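Local coordinates for uncharacterized protein (Rhodospirillum rubrum ATCC 11170, PDB 3K8R), which is of unknown function but belongs to the DUF2442 family and pairs two copies through a shared beta sheet, at residues A30-D33 with R38-V41; I40-L43 with C47-A50; P52-Q57 with D65-V70; A69-G74 with H80-D85. One frame throughout, in Å; residues are numbered along the deposited sequence.

Interaction 1: residues A30-D33 with R38-V41; sequences ARYD and RVIV. With EDO (1,2-ethanediol), chain C.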
# COMPACT_ATOMS: atom_id res chain seq x y z
N ALA A 30 7.70 -2.85 9.97
CA ALA A 30 7.81 -1.49 9.41
C ALA A 30 9.26 -0.99 9.47
O ALA A 30 9.94 -1.15 10.47
CB ALA A 30 6.92 -0.55 10.17
N ARG A 31 9.73 -0.36 8.40
CA ARG A 31 11.09 0.17 8.39
C ARG A 31 11.25 1.34 7.42
O ARG A 31 10.49 1.48 6.46
CB ARG A 31 12.08 -0.93 8.00
CG ARG A 31 12.04 -1.35 6.55
CD ARG A 31 12.99 -2.50 6.27
NE ARG A 31 13.17 -2.77 4.84
CZ ARG A 31 12.33 -3.48 4.08
NH1 ARG A 31 11.21 -3.98 4.59
NH2 ARG A 31 12.60 -3.67 2.79
N TYR A 32 12.25 2.17 7.68
CA TYR A 32 12.54 3.25 6.76
C TYR A 32 13.65 2.77 5.83
O TYR A 32 14.66 2.22 6.28
CB TYR A 32 12.96 4.51 7.50
CG TYR A 32 13.27 5.68 6.57
CD1 TYR A 32 12.25 6.34 5.89
CD2 TYR A 32 14.57 6.12 6.39
CE1 TYR A 32 12.53 7.40 5.05
CE2 TYR A 32 14.85 7.18 5.56
CZ TYR A 32 13.83 7.82 4.90
OH TYR A 32 14.13 8.87 4.08
N ASP A 33 13.44 2.94 4.54
CA ASP A 33 14.41 2.57 3.55
C ASP A 33 15.02 3.89 3.10
O ASP A 33 14.35 4.73 2.50
CB ASP A 33 13.71 1.83 2.40
CG ASP A 33 14.63 1.48 1.28
OD1 ASP A 33 15.71 0.92 1.53
OD2 ASP A 33 14.27 1.77 0.13
N ARG A 38 11.42 5.84 1.63
CA ARG A 38 10.06 5.40 1.99
C ARG A 38 10.05 4.56 3.26
O ARG A 38 11.07 4.00 3.67
CB ARG A 38 9.46 4.52 0.89
CG ARG A 38 9.41 5.11 -0.50
CD ARG A 38 8.42 6.26 -0.62
NE ARG A 38 8.46 6.88 -1.97
CZ ARG A 38 9.16 7.97 -2.32
NH1 ARG A 38 9.91 8.64 -1.44
NH2 ARG A 38 9.10 8.42 -3.57
N VAL A 39 8.88 4.46 3.87
CA VAL A 39 8.68 3.58 5.01
C VAL A 39 8.01 2.35 4.42
O VAL A 39 6.89 2.45 3.94
CB VAL A 39 7.77 4.20 6.06
CG1 VAL A 39 7.52 3.21 7.21
CG2 VAL A 39 8.37 5.50 6.58
N ILE A 40 8.70 1.20 4.40
CA ILE A 40 8.12 -0.04 3.86
C ILE A 40 7.42 -0.83 4.98
O ILE A 40 8.04 -1.14 6.01
CB ILE A 40 9.18 -0.94 3.19
CG1 ILE A 40 9.89 -0.16 2.08
CG2 ILE A 40 8.53 -2.17 2.60
CD1 ILE A 40 10.97 -0.94 1.40
N VAL A 41 6.14 -1.14 4.75
CA VAL A 41 5.30 -1.85 5.71
C VAL A 41 4.87 -3.22 5.19
O VAL A 41 4.16 -3.31 4.18
CB VAL A 41 4.01 -1.07 6.05
CG1 VAL A 41 3.26 -1.76 7.18
CG2 VAL A 41 4.33 0.36 6.42
C1 EDO C . 9.64 -5.41 0.61
O1 EDO C . 10.65 -5.02 -0.33
C2 EDO C . 10.25 -6.33 1.67
O2 EDO C . 9.88 -5.87 2.97
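Arg31 lays its guanidinium over Ile40, whose CD1 sits on one face of the flat group, 3.5 Å from NH2 of Arg31, while CG2 lies near NH1. The two side chains run side by side, pointing the same way. CG of Arg31 stands between its own backbone N and carbonyl carbon (chi1 72°), and the chain then runs extended to NE, which brings the planar end alongside the isoleucine. At the guanidinium edge, NH1 of Arg31 gives a nearly straight bond (162° at the hydrogen) to O2 of an ethanediol, 2.8 Å away and probably picked up from the crystallisation liquor. Beside this pair, CB of Asp33 approaches CD1 of Ile40 at 4.0 Å; the Asp33 carboxylate is taken up by Ser36 in the connecting loop. On the other face of the sheet, CG2 of Val39 meets the edge of the Tyr32 ring, 4.0 Å from CD1 of Tyr32. The ring and hydroxyl of this tyrosine are also engaged beyond the hairpin.

The backbone sets all of this in place. Strands 27-33 and 38-43 form an antiparallel hairpin in which Arg31 N bonds to Ile40 O (3.0 Å), Ile40 N to Arg31 O (2.7 Å) and Asp33 N to Arg38 O (2.7 Å); a weak bond from Arg38 N to Asp33 O ends the series. Side chains alternate between the two faces of the hairpin: Tyr32, Val39 and Val41 turn theirs into the protein core, whereas on the Arg31 and Ile40 side the hydrocarbon of the isoleucine covers a guanidinium face and NH1 at its edge is used by the ethanediol.

Interaction 2: residues I40-L43 with C47-A50; sequences IVDL and CTFA. With EDO (1,2-ethanediol), chain C.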
# COMPACT_ATOMS: atom_id res chain seq x y z
N ILE A 40 8.70 1.20 4.40
CA ILE A 40 8.12 -0.04 3.86
C ILE A 40 7.42 -0.83 4.98
O ILE A 40 8.04 -1.14 6.01
CB ILE A 40 9.18 -0.94 3.19
CG1 ILE A 40 9.89 -0.16 2.08
CG2 ILE A 40 8.53 -2.17 2.60
CD1 ILE A 40 10.97 -0.94 1.40
N VAL A 41 6.14 -1.14 4.75
CA VAL A 41 5.30 -1.85 5.71
C VAL A 41 4.87 -3.22 5.19
O VAL A 41 4.16 -3.31 4.18
CB VAL A 41 4.01 -1.07 6.05
CG1 VAL A 41 3.26 -1.76 7.18
CG2 VAL A 41 4.33 0.36 6.42
N ASP A 42 5.30 -4.27 5.88
CA ASP A 42 4.94 -5.64 5.52
C ASP A 42 3.64 -5.99 6.22
O ASP A 42 3.61 -6.17 7.45
CB ASP A 42 6.03 -6.61 5.96
CG ASP A 42 7.35 -6.33 5.30
OD1 ASP A 42 7.39 -6.31 4.05
OD2 ASP A 42 8.35 -6.16 6.03
N LEU A 43 2.57 -6.08 5.45
CA LEU A 43 1.26 -6.42 6.01
C LEU A 43 1.19 -7.90 6.37
O LEU A 43 1.76 -8.75 5.68
CB LEU A 43 0.14 -6.02 5.06
CG LEU A 43 0.08 -4.52 4.77
CD1 LEU A 43 -0.99 -4.27 3.76
CD2 LEU A 43 -0.17 -3.71 6.04
N CYS A 47 0.73 -8.79 1.94
CA CYS A 47 0.95 -7.64 1.05
C CYS A 47 1.98 -6.67 1.62
O CYS A 47 2.47 -6.88 2.74
CB CYS A 47 -0.35 -6.90 0.79
SG CYS A 47 -1.55 -7.92 0.02
N THR A 48 2.30 -5.63 0.83
CA THR A 48 3.28 -4.61 1.20
C THR A 48 2.78 -3.21 0.84
O THR A 48 2.28 -2.99 -0.26
CB THR A 48 4.61 -4.81 0.46
OG1 THR A 48 4.97 -6.19 0.50
CG2 THR A 48 5.72 -3.99 1.09
N PHE A 49 2.94 -2.27 1.77
CA PHE A 49 2.55 -0.88 1.55
C PHE A 49 3.74 0.03 1.82
O PHE A 49 4.41 -0.12 2.84
CB PHE A 49 1.37 -0.50 2.45
CG PHE A 49 0.96 0.95 2.36
CD1 PHE A 49 0.29 1.43 1.24
CD2 PHE A 49 1.21 1.82 3.41
CE1 PHE A 49 -0.09 2.75 1.16
CE2 PHE A 49 0.83 3.14 3.33
CZ PHE A 49 0.17 3.61 2.20
N ALA A 50 4.02 0.95 0.90
CA ALA A 50 5.13 1.89 1.06
C ALA A 50 4.59 3.30 0.93
O ALA A 50 3.83 3.57 -0.00
CB ALA A 50 6.22 1.64 0.02
C1 EDO C . 9.64 -5.41 0.61
O1 EDO C . 10.65 -5.02 -0.33
C2 EDO C . 10.25 -6.33 1.67
O2 EDO C . 9.88 -5.87 2.97
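Ile40 and Thr48 meet methyl to methyl because both hold CG2 opposite the backbone N, with chi1, measured to the other branch, at -57° in Ile40 and -45° in Thr48. The two side chains cross obliquely, and CG2 of Ile40 comes to 3.7 Å from CG2 of Thr48. This is a beta hairpin of strands 38-43 and 48-51, and the pair is a diagonal one: across the strands Ile40 faces Ala50 and Asp42 faces Thr48.

Val41 and Phe49 form the hydrogen-bonded pair between them, with Val41 N to Phe49 O at 2.8 Å and Phe49 N to Val41 O at 2.9 Å. Toward the turn, Leu43 N bonds to Cys47 O at 2.8 Å, and CD1 of Leu43 packs against CB of Cys47 at 4.0 Å. The Cys47 backbone N is held in turn by the Asn45 side chain. Leu43 and Phe49 are covered by Leu90 and Met94 of helix 90-94.

Strand 48-51 does not end the sheet. Thr48 and Ala50 pair in an antiparallel ladder with a strand of the second subunit, so the sheet runs on through the interface.

On the same face as Ile40 and Thr48, Asp42 has a long, weak ion pair with Arg31. The ethanediol touches both: its O2 donates to OD1 of Asp42 over 2.7 Å.

Interaction 3: residues P52-Q57 with D65-V70; sequences PPRLAQ and DQLCAV
Leu67 touches Pro53 with both methyls and Arg54 with CD1 only, and the apolar contact comes first. CD1 of Leu67 lies 3.8 Å from CG of Pro53, and CD2 of Leu67 approaches CB of the same proline at 3.9 Å, so both methyls meet the CB-CG edge of the proline ring.

The second kind of contact is a methyl over a flat charged group. CD1 of Leu67 stands over one face of the Arg54 guanidinium, offset toward the rim, 3.5 Å from NH2 and 3.6 Å from CZ of Arg54. The arginine reaches there through a chain extended from CG to NE.

Polar bonds fix the same guanidinium from outside these segments: NH2 forms a salt bridge with Asp64 and bonds to the Ala62 carbonyl, while NH1 makes a hydrogen bond with the Tyr32 hydroxyl. Replacing Arg54 with an alanine would probably leave Asp64 without its charged mate and open a gap beside CD1 of Leu67.

Residues 53-55 form a short 3-10 segment following strand 48-51, and Leu67 comes from helix 64-67 and opens the type I turn from Leu67 to Val70. Tyr32 of strand 27-33 touches both Pro53 and Leu67, and Val39 of strand 38-43 packs on the proline.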
# COMPACT_ATOMS: atom_id res chain seq x y z
N PRO A 52 5.88 7.62 1.42
CA PRO A 52 6.95 8.56 1.76
C PRO A 52 6.54 9.30 3.02
O PRO A 52 5.61 10.11 2.96
CB PRO A 52 6.99 9.50 0.56
CG PRO A 52 5.65 9.39 -0.05
CD PRO A 52 5.21 7.99 0.17
N PRO A 53 7.22 9.05 4.14
CA PRO A 53 6.84 9.60 5.44
C PRO A 53 6.87 11.13 5.57
O PRO A 53 6.14 11.67 6.41
CB PRO A 53 7.86 8.97 6.39
CG PRO A 53 9.06 8.79 5.56
CD PRO A 53 8.58 8.46 4.18
N ARG A 54 7.67 11.84 4.77
CA ARG A 54 7.71 13.31 4.85
C ARG A 54 6.45 13.98 4.33
O ARG A 54 6.33 15.20 4.43
CB ARG A 54 8.97 13.90 4.21
CG ARG A 54 10.22 13.51 4.97
CD ARG A 54 11.47 14.19 4.46
NE ARG A 54 12.61 13.82 5.29
CZ ARG A 54 13.45 12.81 5.06
NH1 ARG A 54 13.31 12.04 4.00
NH2 ARG A 54 14.44 12.57 5.91
N LEU A 55 5.53 13.21 3.76
CA LEU A 55 4.22 13.72 3.35
C LEU A 55 3.22 13.60 4.52
O LEU A 55 2.11 14.13 4.43
CB LEU A 55 3.66 12.94 2.15
CG LEU A 55 4.36 13.06 0.79
CD1 LEU A 55 3.57 12.28 -0.26
CD2 LEU A 55 4.54 14.51 0.37
N ALA A 56 3.63 12.93 5.60
CA ALA A 56 2.78 12.69 6.77
C ALA A 56 2.92 13.77 7.81
O ALA A 56 4.02 14.28 8.05
CB ALA A 56 3.10 11.34 7.40
N GLN A 57 1.80 14.09 8.44
CA GLN A 57 1.76 15.12 9.46
C GLN A 57 2.58 14.74 10.68
O GLN A 57 2.32 13.73 11.36
CB GLN A 57 0.33 15.39 9.89
CG GLN A 57 0.24 16.47 10.96
CD GLN A 57 -1.17 16.79 11.34
OE1 GLN A 57 -2.08 15.98 11.20
NE2 GLN A 57 -1.36 18.00 11.84
N ASP A 65 17.83 9.42 9.97
CA ASP A 65 18.07 8.80 11.28
C ASP A 65 16.79 8.74 12.12
O ASP A 65 16.41 7.68 12.60
CB ASP A 65 19.14 9.56 12.07
CG ASP A 65 20.56 9.17 11.69
OD1 ASP A 65 20.75 8.36 10.76
OD2 ASP A 65 21.49 9.66 12.35
N GLN A 66 16.12 9.88 12.26
CA GLN A 66 14.89 9.91 13.04
C GLN A 66 13.78 9.05 12.48
O GLN A 66 12.98 8.50 13.23
CB GLN A 66 14.40 11.35 13.19
CG GLN A 66 15.34 12.17 14.01
CD GLN A 66 14.88 13.58 14.22
OE1 GLN A 66 14.30 14.20 13.32
NE2 GLN A 66 15.13 14.10 15.41
N LEU A 67 13.71 8.92 11.16
CA LEU A 67 12.65 8.14 10.52
C LEU A 67 12.77 6.64 10.80
O LEU A 67 11.76 5.95 10.90
CB LEU A 67 12.59 8.43 9.02
CG LEU A 67 12.02 9.82 8.69
CD1 LEU A 67 12.24 10.15 7.23
CD2 LEU A 67 10.53 9.90 9.04
N CYS A 68 14.00 6.15 10.97
CA CYS A 68 14.24 4.74 11.28
C CYS A 68 13.67 4.26 12.59
O CYS A 68 13.54 3.06 12.79
CB CYS A 68 15.74 4.49 11.34
SG CYS A 68 16.50 4.88 9.80
N ALA A 69 13.32 5.17 13.49
CA ALA A 69 12.77 4.79 14.79
C ALA A 69 11.35 4.23 14.72
O ALA A 69 10.79 3.89 15.76
CB ALA A 69 12.82 5.99 15.75
N VAL A 70 10.79 4.11 13.52
CA VAL A 70 9.41 3.66 13.37
C VAL A 70 9.18 2.36 14.11
O VAL A 70 10.04 1.48 14.09
CB VAL A 70 9.00 3.48 11.91
CG1 VAL A 70 9.89 2.45 11.23
CG2 VAL A 70 7.51 3.11 11.83

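Interaction 4: residues A69-G74 with H80-D85; sequences AVEILG and HWETLD
Glu71 and His80 are joined by two backbone bonds, Glu71 N to His80 O at 2.8 Å and His80 N to Glu71 O at 2.7 Å. Their side chains leave the same face of the sheet side by side. OE1 of Glu71 lies at the edge of the imidazole, in its plane, 3.5 Å from CD2 of His80. Both ring nitrogens have partners: ND1 bonds to Asp87, and NE2 makes a weak bond to OE1 of Glu82. The carboxylates of Glu71 and Glu82 come within 3.9 Å, OE1 to OE1; a water lies within bonding distance of both oxygens and probably eases their repulsion.

The packing takes two faces. CG of His80 is swung opposite its backbone N (chi1 175°), which places the ring beneath Leu73, whose CD1 sits 3.7 Å from the centroid of the His80 ring in a CH-pi contact. Val70 covers the indole of Trp81 in the same manner: its CA stands 3.9 Å from the centroid of the Trp81 five-membered ring, and its CG2 lies 3.6 Å from CZ2 of the Trp81 six-membered ring. NE1 of this tryptophan bonds to the Leu67 carbonyl. A leucine in place of Trp81 would probably leave that carbonyl without its N-H partner and strip Val70 of the flat surface it packs on.

Beyond Trp81, a type I turn from Glu82 to Asp85 leads on to strand 86-89. Strands 71-73 and 78-81 thus form the first hairpin of a three-stranded antiparallel meander.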
# COMPACT_ATOMS: atom_id res chain seq x y z
N ALA A 69 13.32 5.17 13.49
CA ALA A 69 12.77 4.79 14.79
C ALA A 69 11.35 4.23 14.72
O ALA A 69 10.79 3.89 15.76
CB ALA A 69 12.82 5.99 15.75
N VAL A 70 10.79 4.11 13.52
CA VAL A 70 9.41 3.66 13.37
C VAL A 70 9.18 2.36 14.11
O VAL A 70 10.04 1.48 14.09
CB VAL A 70 9.00 3.48 11.91
CG1 VAL A 70 9.89 2.45 11.23
CG2 VAL A 70 7.51 3.11 11.83
N GLU A 71 8.03 2.29 14.78
CA GLU A 71 7.58 1.14 15.58
C GLU A 71 6.11 0.86 15.28
O GLU A 71 5.36 1.76 14.89
CB GLU A 71 7.67 1.45 17.07
CG GLU A 71 9.03 1.40 17.69
CD GLU A 71 8.98 1.67 19.19
OE1 GLU A 71 8.65 2.80 19.61
OE2 GLU A 71 9.28 0.74 19.96
N ILE A 72 5.69 -0.39 15.49
CA ILE A 72 4.29 -0.78 15.28
C ILE A 72 3.59 -0.82 16.64
O ILE A 72 4.08 -1.44 17.57
CB ILE A 72 4.18 -2.16 14.59
CG1 ILE A 72 4.88 -2.14 13.23
CG2 ILE A 72 2.73 -2.56 14.42
CD1 ILE A 72 4.97 -3.50 12.56
N LEU A 73 2.47 -0.11 16.74
CA LEU A 73 1.66 -0.12 17.96
C LEU A 73 0.19 -0.31 17.57
O LEU A 73 -0.17 -0.14 16.41
CB LEU A 73 1.89 1.13 18.83
CG LEU A 73 3.21 1.23 19.63
CD1 LEU A 73 3.30 2.57 20.33
CD2 LEU A 73 3.41 0.09 20.66
N GLY A 74 -0.65 -0.66 18.53
CA GLY A 74 -2.05 -1.00 18.25
C GLY A 74 -1.98 -2.49 17.95
O GLY A 74 -0.86 -3.02 17.84
N HIS A 80 4.30 4.25 15.05
CA HIS A 80 4.68 5.14 16.14
C HIS A 80 6.15 5.53 16.09
O HIS A 80 7.01 4.72 15.71
CB HIS A 80 4.36 4.42 17.47
CG HIS A 80 4.80 5.14 18.72
ND1 HIS A 80 4.10 6.20 19.26
CD2 HIS A 80 5.83 4.90 19.56
CE1 HIS A 80 4.71 6.61 20.36
NE2 HIS A 80 5.76 5.84 20.57
N TRP A 81 6.42 6.79 16.44
CA TRP A 81 7.77 7.33 16.60
C TRP A 81 7.80 7.93 18.02
O TRP A 81 7.17 8.96 18.28
CB TRP A 81 8.11 8.39 15.55
CG TRP A 81 8.37 7.85 14.16
CD1 TRP A 81 9.58 7.64 13.56
CD2 TRP A 81 7.38 7.46 13.20
NE1 TRP A 81 9.41 7.15 12.29
CE2 TRP A 81 8.07 7.03 12.05
CE3 TRP A 81 5.98 7.43 13.21
CZ2 TRP A 81 7.40 6.58 10.91
CZ3 TRP A 81 5.32 6.98 12.07
CH2 TRP A 81 6.03 6.57 10.94
N GLU A 82 8.52 7.26 18.92
CA GLU A 82 8.58 7.62 20.33
C GLU A 82 9.11 9.03 20.58
O GLU A 82 8.35 9.91 20.99
CB GLU A 82 9.45 6.59 21.07
CG GLU A 82 9.39 6.68 22.59
CD GLU A 82 8.10 6.11 23.13
OE1 GLU A 82 7.77 4.97 22.74
OE2 GLU A 82 7.44 6.80 23.94
N THR A 83 10.40 9.24 20.32
CA THR A 83 11.05 10.52 20.57
C THR A 83 10.32 11.67 19.87
O THR A 83 10.08 12.70 20.49
CB THR A 83 12.54 10.51 20.15
OG1 THR A 83 13.23 9.46 20.83
CG2 THR A 83 13.20 11.84 20.48
N LEU A 84 9.96 11.50 18.61
CA LEU A 84 9.28 12.56 17.88
C LEU A 84 7.84 12.74 18.32
O LEU A 84 7.21 13.75 18.00
CB LEU A 84 9.30 12.30 16.38
CG LEU A 84 10.63 12.40 15.64
CD1 LEU A 84 10.38 12.11 14.16
CD2 LEU A 84 11.27 13.77 15.82
N ASP A 85 7.31 11.74 19.02
CA ASP A 85 5.92 11.78 19.49
C ASP A 85 4.93 11.94 18.31
O ASP A 85 4.13 12.87 18.27
CB ASP A 85 5.74 12.91 20.53
CG ASP A 85 4.39 12.86 21.22
OD1 ASP A 85 3.71 11.81 21.11
OD2 ASP A 85 4.03 13.86 21.88
O HOH W 1 8.56 2.18 22.19

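Overall arrangement
Interactions 1 and 2 build one antiparallel sheet on either side of strand 38-43; their centres are 8 Å apart, they share Ile40 and Val41, and both touch the same ethanediol. Interaction 4 belongs to a second sheet. Interactions 1 and 4 touch where CG1 of Val70 lies 3.7 Å from O of Ala30, and Ile72 of strand 71-73 also packs on Ala30; interactions 2 and 4 stay about 6 Å apart at their nearest atoms. Interaction 3 touches both interactions 1 and 4: Tyr32 OH and Arg54 NH1 share a hydrogen bond of 3.3 Å, and Leu67 O meets Trp81 NE1 at 3.0 Å. No active site is known for this protein; the ethanediol probably came from the crystallisation liquor.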